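Local coordinates for protein beta-N-acetylhexosaminidase (Mycobacterium smegmatis, PDB 4YYF) that probably catalyses the hydrolysis of terminal non-reducing N-acetyl-D-hexosamine residues in N-acetyl-beta-D-hexosaminides, as a glycosyl hydrolase of family 3, at residues Pro98-Val103 and Gly150-Phe155; Pro121-Leu126 and Arg173-Asp178; Val249-Val254 and Asp290-Met295. The protein carries 1 engineered substitution. One frame throughout, in Å; residues are numbered along the deposited sequence.

Contact 1 (Pro98-Val103 and Gly150-Phe155)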
# COMPACT_ATOMS: atom_id res chain seq x y z
N PRO A 98 12.34 -9.36 8.88
CA PRO A 98 12.94 -8.93 7.61
C PRO A 98 12.37 -7.58 7.16
O PRO A 98 11.25 -7.22 7.54
CB PRO A 98 12.51 -10.03 6.63
CG PRO A 98 12.32 -11.25 7.47
CD PRO A 98 11.78 -10.73 8.80
N LEU A 99 13.13 -6.85 6.36
CA LEU A 99 12.71 -5.53 5.88
C LEU A 99 11.84 -5.67 4.64
O LEU A 99 12.17 -6.44 3.73
CB LEU A 99 13.95 -4.69 5.54
CG LEU A 99 13.75 -3.25 5.07
CD1 LEU A 99 13.11 -2.43 6.18
CD2 LEU A 99 15.11 -2.64 4.63
N ALA A 100 10.73 -4.94 4.61
CA ALA A 100 9.92 -4.88 3.39
C ALA A 100 10.36 -3.68 2.57
O ALA A 100 10.58 -2.60 3.11
CB ALA A 100 8.43 -4.78 3.72
N VAL A 101 10.50 -3.87 1.27
CA VAL A 101 10.98 -2.81 0.39
C VAL A 101 9.92 -2.61 -0.69
O VAL A 101 9.70 -3.51 -1.49
CB VAL A 101 12.32 -3.20 -0.26
CG1 VAL A 101 12.79 -2.10 -1.23
CG2 VAL A 101 13.36 -3.45 0.85
N SER A 102 9.28 -1.45 -0.69
CA SER A 102 8.12 -1.23 -1.55
C SER A 102 8.37 -0.13 -2.56
O SER A 102 9.30 0.67 -2.41
CB SER A 102 6.89 -0.90 -0.70
OG SER A 102 7.13 0.25 0.11
N VAL A 103 7.52 -0.09 -3.60
CA VAL A 103 7.67 0.86 -4.69
C VAL A 103 6.34 0.98 -5.44
O VAL A 103 5.53 0.04 -5.42
CB VAL A 103 8.79 0.38 -5.67
CG1 VAL A 103 8.38 -0.93 -6.38
CG2 VAL A 103 9.12 1.47 -6.71
N GLY A 150 15.87 -6.27 -5.08
CA GLY A 150 15.59 -6.27 -3.65
C GLY A 150 14.20 -5.79 -3.25
O GLY A 150 13.90 -5.66 -2.06
N VAL A 151 13.34 -5.55 -4.24
CA VAL A 151 11.97 -5.13 -3.94
C VAL A 151 11.17 -6.33 -3.45
O VAL A 151 11.29 -7.42 -4.01
CB VAL A 151 11.32 -4.52 -5.21
CG1 VAL A 151 9.80 -4.33 -5.01
CG2 VAL A 151 11.99 -3.20 -5.56
N THR A 152 10.35 -6.14 -2.41
CA THR A 152 9.46 -7.20 -1.91
C THR A 152 7.96 -6.91 -2.08
O THR A 152 7.12 -7.84 -2.08
CB THR A 152 9.75 -7.55 -0.43
OG1 THR A 152 9.40 -6.46 0.43
CG2 THR A 152 11.22 -7.85 -0.25
N VAL A 153 7.62 -5.64 -2.24
CA VAL A 153 6.22 -5.22 -2.34
C VAL A 153 6.07 -4.24 -3.49
O VAL A 153 6.84 -3.29 -3.59
CB VAL A 153 5.75 -4.49 -1.06
CG1 VAL A 153 4.31 -4.01 -1.22
CG2 VAL A 153 5.87 -5.39 0.18
N ASP A 154 5.08 -4.46 -4.36
CA ASP A 154 4.74 -3.48 -5.39
C ASP A 154 3.34 -2.95 -5.11
O ASP A 154 2.39 -3.73 -5.00
CB ASP A 154 4.79 -4.12 -6.80
CG ASP A 154 4.58 -3.10 -7.93
OD1 ASP A 154 4.51 -1.87 -7.66
OD2 ASP A 154 4.53 -3.51 -9.12
N PHE A 155 3.20 -1.63 -5.02
CA PHE A 155 1.88 -1.04 -4.84
C PHE A 155 1.17 -1.03 -6.19
O PHE A 155 0.99 0.01 -6.81
CB PHE A 155 1.99 0.36 -4.26
CG PHE A 155 2.53 0.38 -2.85
CD1 PHE A 155 2.01 -0.47 -1.88
CD2 PHE A 155 3.58 1.23 -2.50
CE1 PHE A 155 2.50 -0.45 -0.56
CE2 PHE A 155 4.08 1.25 -1.19
CZ PHE A 155 3.53 0.40 -0.22
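Ala100 opens the contact by packing against Thr152, its CA lying 3.4 Å from Thr152 OG1. That hydroxyl oxygen also accepts the backbone N-H of Val101, 2.9 Å from Val101 N and at 164° nearly straight; with chi1 at 68°, OG1 is tucked between the backbone N and carbonyl carbon of its own residue, turned to the strand. The side chain of Val101 straddles the carbonyl oxygen of Gly150, the residue of a Schellman motif that ends the preceding helix, and Val101 CB is 3.4 Å from Gly150 O. Two donors grip Val101 O: Thr152 N, 2.9 Å from it and in the carbonyl plane, and Val153 N, from above that plane. At Ser102, CB rests on the CB of Val153, while OG meets the far end of the Phe155 ring obliquely, 3.5 Å from Phe155 CE2. Val103 CG1 meets Val151 CG1 at 3.9 Å, the two valine side chains crossing at about a right angle. Val103 O then takes Phe155 N at 2.9 Å. Asp154 OD1 also nears this oxygen, but both are acceptors, and OD1 is instead satisfied by Glu105 N. With strand 70-73 paired to 100-107, and 199-205 to 153-154, the contact joins neighbouring parallel strands in the TIM barrel of the family 3 glycosyl hydrolases.

Contact 2 (Pro121-Leu126 and Arg173-Asp178). With ACT (acetate ion), chain D.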
# COMPACT_ATOMS: atom_id res chain seq x y z
N PRO A 121 3.92 -0.03 -21.09
CA PRO A 121 2.72 0.79 -21.35
C PRO A 121 1.86 0.93 -20.09
O PRO A 121 1.94 0.13 -19.17
CB PRO A 121 1.97 -0.01 -22.42
CG PRO A 121 3.06 -0.76 -23.14
CD PRO A 121 4.05 -1.13 -22.07
N SER A 122 1.04 1.98 -20.05
CA SER A 122 0.11 2.17 -18.94
C SER A 122 -0.85 0.99 -18.85
O SER A 122 -1.02 0.24 -19.81
CB SER A 122 -0.71 3.43 -19.20
OG SER A 122 -1.55 3.22 -20.32
N ALA A 123 -1.50 0.86 -17.69
CA ALA A 123 -2.50 -0.18 -17.47
C ALA A 123 -3.58 -0.15 -18.54
O ALA A 123 -4.03 -1.18 -19.04
CB ALA A 123 -3.15 0.01 -16.09
N ARG A 124 -4.02 1.06 -18.89
CA ARG A 124 -5.07 1.21 -19.88
C ARG A 124 -4.62 0.74 -21.27
O ARG A 124 -5.37 0.07 -21.99
CB ARG A 124 -5.51 2.68 -19.95
CG ARG A 124 -6.49 2.96 -21.07
CD ARG A 124 -6.92 4.40 -21.03
NE ARG A 124 -7.83 4.66 -19.92
CZ ARG A 124 -8.22 5.88 -19.55
NH1 ARG A 124 -7.75 6.94 -20.18
NH2 ARG A 124 -9.06 6.03 -18.54
N GLU A 125 -3.39 1.08 -21.64
CA GLU A 125 -2.86 0.66 -22.93
C GLU A 125 -2.65 -0.86 -22.97
O GLU A 125 -2.86 -1.50 -24.00
CB GLU A 125 -1.56 1.41 -23.24
CG GLU A 125 -1.03 1.22 -24.67
CD GLU A 125 -1.84 1.95 -25.75
OE1 GLU A 125 -3.00 2.37 -25.49
OE2 GLU A 125 -1.32 2.10 -26.88
N LEU A 126 -2.26 -1.44 -21.85
CA LEU A 126 -2.11 -2.90 -21.79
C LEU A 126 -3.44 -3.58 -22.07
O LEU A 126 -3.52 -4.54 -22.85
CB LEU A 126 -1.59 -3.33 -20.43
CG LEU A 126 -0.13 -3.02 -20.12
CD1 LEU A 126 0.23 -3.58 -18.74
CD2 LEU A 126 0.78 -3.62 -21.20
N ARG A 173 -3.93 4.92 -15.48
CA ARG A 173 -3.44 3.96 -14.49
C ARG A 173 -4.48 2.87 -14.24
O ARG A 173 -4.20 1.86 -13.59
CB ARG A 173 -3.13 4.66 -13.17
CG ARG A 173 -2.00 5.68 -13.23
CD ARG A 173 -2.01 6.52 -11.95
NE ARG A 173 -1.67 5.73 -10.77
CZ ARG A 173 -1.89 6.13 -9.52
NH1 ARG A 173 -2.49 7.29 -9.29
NH2 ARG A 173 -1.52 5.36 -8.49
N SER A 174 -5.69 3.08 -14.75
CA SER A 174 -6.77 2.09 -14.59
C SER A 174 -6.85 1.17 -15.80
O SER A 174 -6.71 1.62 -16.93
CB SER A 174 -8.12 2.80 -14.42
OG SER A 174 -9.18 1.91 -14.74
N PHE A 175 -7.10 -0.11 -15.55
CA PHE A 175 -7.23 -1.08 -16.64
C PHE A 175 -8.52 -0.94 -17.44
O PHE A 175 -8.65 -1.53 -18.50
CB PHE A 175 -7.09 -2.52 -16.12
CG PHE A 175 -5.68 -2.91 -15.76
CD1 PHE A 175 -4.79 -3.30 -16.76
CD2 PHE A 175 -5.25 -2.87 -14.45
CE1 PHE A 175 -3.49 -3.65 -16.43
CE2 PHE A 175 -3.95 -3.21 -14.12
CZ PHE A 175 -3.06 -3.60 -15.12
N GLY A 176 -9.49 -0.17 -16.94
CA GLY A 176 -10.68 0.06 -17.73
C GLY A 176 -11.87 0.65 -16.99
O GLY A 176 -11.82 0.86 -15.78
N SER A 177 -12.93 0.91 -17.74
CA SER A 177 -14.16 1.48 -17.20
C SER A 177 -15.16 0.38 -16.89
O SER A 177 -16.22 0.63 -16.33
CB SER A 177 -14.78 2.44 -18.21
OG SER A 177 -14.94 1.81 -19.47
N ASP A 178 -14.83 -0.84 -17.27
CA ASP A 178 -15.69 -2.00 -17.05
C ASP A 178 -15.07 -2.82 -15.92
O ASP A 178 -13.95 -3.30 -16.05
CB ASP A 178 -15.80 -2.82 -18.34
CG ASP A 178 -16.74 -4.01 -18.21
OD1 ASP A 178 -16.99 -4.49 -17.09
OD2 ASP A 178 -17.23 -4.48 -19.25
C ACT D . -3.02 7.85 -5.45
O ACT D . -2.30 7.79 -4.43
OXT ACT D . -2.42 7.86 -6.55
CH3 ACT D . -4.52 7.93 -5.38
O HOH W 1 -9.14 2.94 -18.06
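Ala123 sets its methyl group squarely on the ring of Phe175: CB stands 3.5 Å from the ring centroid and only 5° off the ring normal, a CH-pi contact over the face. The ring gets there through a chi1 of -74°, which puts CG beside the backbone N and swings the phenyl back to the helix although the CB of Phe175 sets off away from it. Next to the methyl, Ala123 O comes within 3.2 Å of Phe175 CD1, and Leu126 CD1 lies more loosely at the ring's edge, near CE1. Tyr185, Ala186 and Tyr189 of helix 179-196 also pack on this ring. The same methyl carbon also reaches a carbonyl of that loop, Arg173 O at 3.3 Å.

Arg124 CB lies 3.4 Å from Ser174 O, and its guanidinium edge meets a water, which NE donates to at 2.9 Å and which in turn donates to Ser174 O, bridging helix and loop; NH2 is hydrogen-bonded to Ala164 O. Ser174 holds the loop's shape through an ST turn, OG accepting Gly176 N and also bonding Asp160 O, while Ser122 OG caps the helix by accepting Glu125 N.

Arg173 runs away from the helix, bent at chi3, and its NH1 donates to the acetate oxygen OXT at 2.8 Å; NH2 adds a weak bond to OXT and a salt bridge to Glu106. The contact thus packs the first turn of helix 123-129 against a loop whose arginine reaches a bound acetate, probably from the crystallisation liquor, that may mark a pocket of the TIM-barrel domain.

Contact 3 (Val249-Val254 and Asp290-Met295)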
# COMPACT_ATOMS: atom_id res chain seq x y z
N VAL A 249 -5.88 1.27 1.18
CA VAL A 249 -7.08 2.11 1.30
C VAL A 249 -6.72 3.56 0.96
O VAL A 249 -5.71 4.08 1.44
CB VAL A 249 -7.66 2.05 2.73
CG1 VAL A 249 -8.84 2.99 2.87
CG2 VAL A 249 -8.10 0.63 3.05
N GLY A 250 -7.53 4.21 0.12
CA GLY A 250 -7.24 5.58 -0.28
C GLY A 250 -7.86 6.61 0.65
O GLY A 250 -8.49 6.24 1.64
N HIS A 251 -7.70 7.89 0.33
CA HIS A 251 -8.12 8.96 1.23
C HIS A 251 -9.47 9.58 0.85
O HIS A 251 -9.87 10.60 1.42
CB HIS A 251 -7.06 10.09 1.28
CG HIS A 251 -5.68 9.62 1.64
ND1 HIS A 251 -5.44 8.68 2.61
CD2 HIS A 251 -4.47 9.99 1.16
CE1 HIS A 251 -4.14 8.47 2.71
NE2 HIS A 251 -3.53 9.26 1.84
N MSE A 252 -10.18 8.98 -0.10
CA MSE A 252 -11.45 9.57 -0.54
C MSE A 252 -12.46 9.53 0.60
O MSE A 252 -12.42 8.63 1.44
CB MSE A 252 -12.05 8.78 -1.70
CG MSE A 252 -11.11 8.51 -2.87
SE MSE A 252 -10.02 6.90 -2.66
CE MSE A 252 -11.32 5.72 -1.86
N GLN A 253 -13.36 10.51 0.62
CA GLN A 253 -14.53 10.45 1.50
C GLN A 253 -15.64 9.71 0.76
O GLN A 253 -15.89 10.00 -0.42
CB GLN A 253 -14.99 11.87 1.85
CG GLN A 253 -13.94 12.67 2.61
CD GLN A 253 -14.18 14.16 2.54
OE1 GLN A 253 -15.21 14.66 2.97
NE2 GLN A 253 -13.21 14.89 1.97
N VAL A 254 -16.29 8.77 1.43
CA VAL A 254 -17.34 7.96 0.79
C VAL A 254 -18.70 8.19 1.45
O VAL A 254 -18.89 7.80 2.60
CB VAL A 254 -17.00 6.45 0.90
CG1 VAL A 254 -18.05 5.60 0.16
CG2 VAL A 254 -15.59 6.15 0.40
N ASP A 290 -2.72 4.76 1.89
CA ASP A 290 -2.02 5.58 0.91
C ASP A 290 -1.18 6.58 1.72
O ASP A 290 -1.28 6.63 2.95
CB ASP A 290 -3.05 6.29 0.02
CG ASP A 290 -2.48 6.79 -1.31
OD1 ASP A 290 -1.25 6.83 -1.50
OD2 ASP A 290 -3.29 7.15 -2.18
N ASP A 291 -0.34 7.34 1.03
CA ASP A 291 0.62 8.27 1.65
C ASP A 291 -0.06 9.28 2.58
O ASP A 291 -0.90 10.06 2.16
CB ASP A 291 1.41 8.95 0.51
CG ASP A 291 2.18 10.19 0.93
OD1 ASP A 291 2.52 10.39 2.11
OD2 ASP A 291 2.47 10.99 0.01
N LEU A 292 0.32 9.24 3.86
CA LEU A 292 -0.29 10.06 4.91
C LEU A 292 0.35 11.43 5.13
O LEU A 292 -0.20 12.25 5.87
CB LEU A 292 -0.32 9.31 6.24
CG LEU A 292 -1.14 8.02 6.32
CD1 LEU A 292 -0.82 7.29 7.61
CD2 LEU A 292 -2.63 8.32 6.23
N SER A 293 1.49 11.71 4.50
CA SER A 293 2.20 12.96 4.80
C SER A 293 2.14 14.01 3.68
O SER A 293 1.96 15.20 3.95
CB SER A 293 3.65 12.68 5.18
OG SER A 293 4.36 12.15 4.07
N SER A 294 2.32 13.60 2.43
CA SER A 294 2.43 14.58 1.35
C SER A 294 1.10 14.87 0.69
O SER A 294 0.98 15.83 -0.08
CB SER A 294 3.43 14.15 0.29
OG SER A 294 2.86 13.18 -0.58
N MSE A 295 0.10 14.05 0.97
CA MSE A 295 -1.20 14.16 0.28
C MSE A 295 -2.18 15.07 1.00
O MSE A 295 -2.51 14.85 2.17
CB MSE A 295 -1.80 12.76 0.07
CG MSE A 295 -0.92 11.90 -0.82
SE MSE A 295 -1.68 10.17 -1.29
CE MSE A 295 -3.06 10.78 -2.51
O HOH W 2 -5.95 8.43 -1.96
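His251 reaches across to a peptide carbonyl, NE2 donating to Asp291 O at 2.8 Å, and so joins the loops that follow the adjacent parallel strands 246-249 and 287-289 at the C-terminal end of the TIM barrel. A chi1 of -55° sets CG anti to the carbonyl carbon, carrying the imidazole across. The donor stands 58° out of the carbonyl plane, and the bond tilts from the ring plane. One face of the ring is covered by Asp290 CB, 3.9 Å from its centroid in a CH-pi contact, with the carboxylate plane turned just 23° from that of the ring. At the ring's edge sits the selenium of Met295, a selenomethionine, with SE 3.7 Å from His251 CD2. Leu292 CD2 comes obliquely to CE1 of the same ring. On its other nitrogen, ND1 is hydrogen-bonded to Ser264 OG, so bonds at both nitrogens fix the ring's rotation.

Further out, backbone and water hold the two loops together. Asp290 N donates to Val249 O at 3.1 Å, and a water accepts from His251 N and donates to Asp290 OD2. The other carboxylate oxygen, Asp290 OD1, turns back to take Asp291 N at 2.7 Å. Asp291 shapes the bend beyond: in an Asx turn its OD1 accepts Ser293 N at 2.9 Å, while Ser294 N reaches that oxygen from the same face of the carboxylate plane at 3.2 Å.

How the contacts relate
All three contacts belong to one TIM-barrel domain, their centres 20 to 23 Å apart, none touching another. Contacts 1 and 2 alternate along the chain: strand 100-107 precedes helix 123-129, and strand 153-154 precedes loop 173-178. Contact 3 follows both. Contacts 1 and 3 lie on opposite sides of the chain's centre, the first where its strands begin, the third at and just past the ends of strands 246-249 and 287-289. Contact 2 is peripheral, yet the acetate bound by its Arg173 lies about 3 Å, nearest atoms, from the side chain of Asp290 in contact 3. The two loops thus converge on one acetate site, which may mark a pocket, consistent with the active-site end of such barrels.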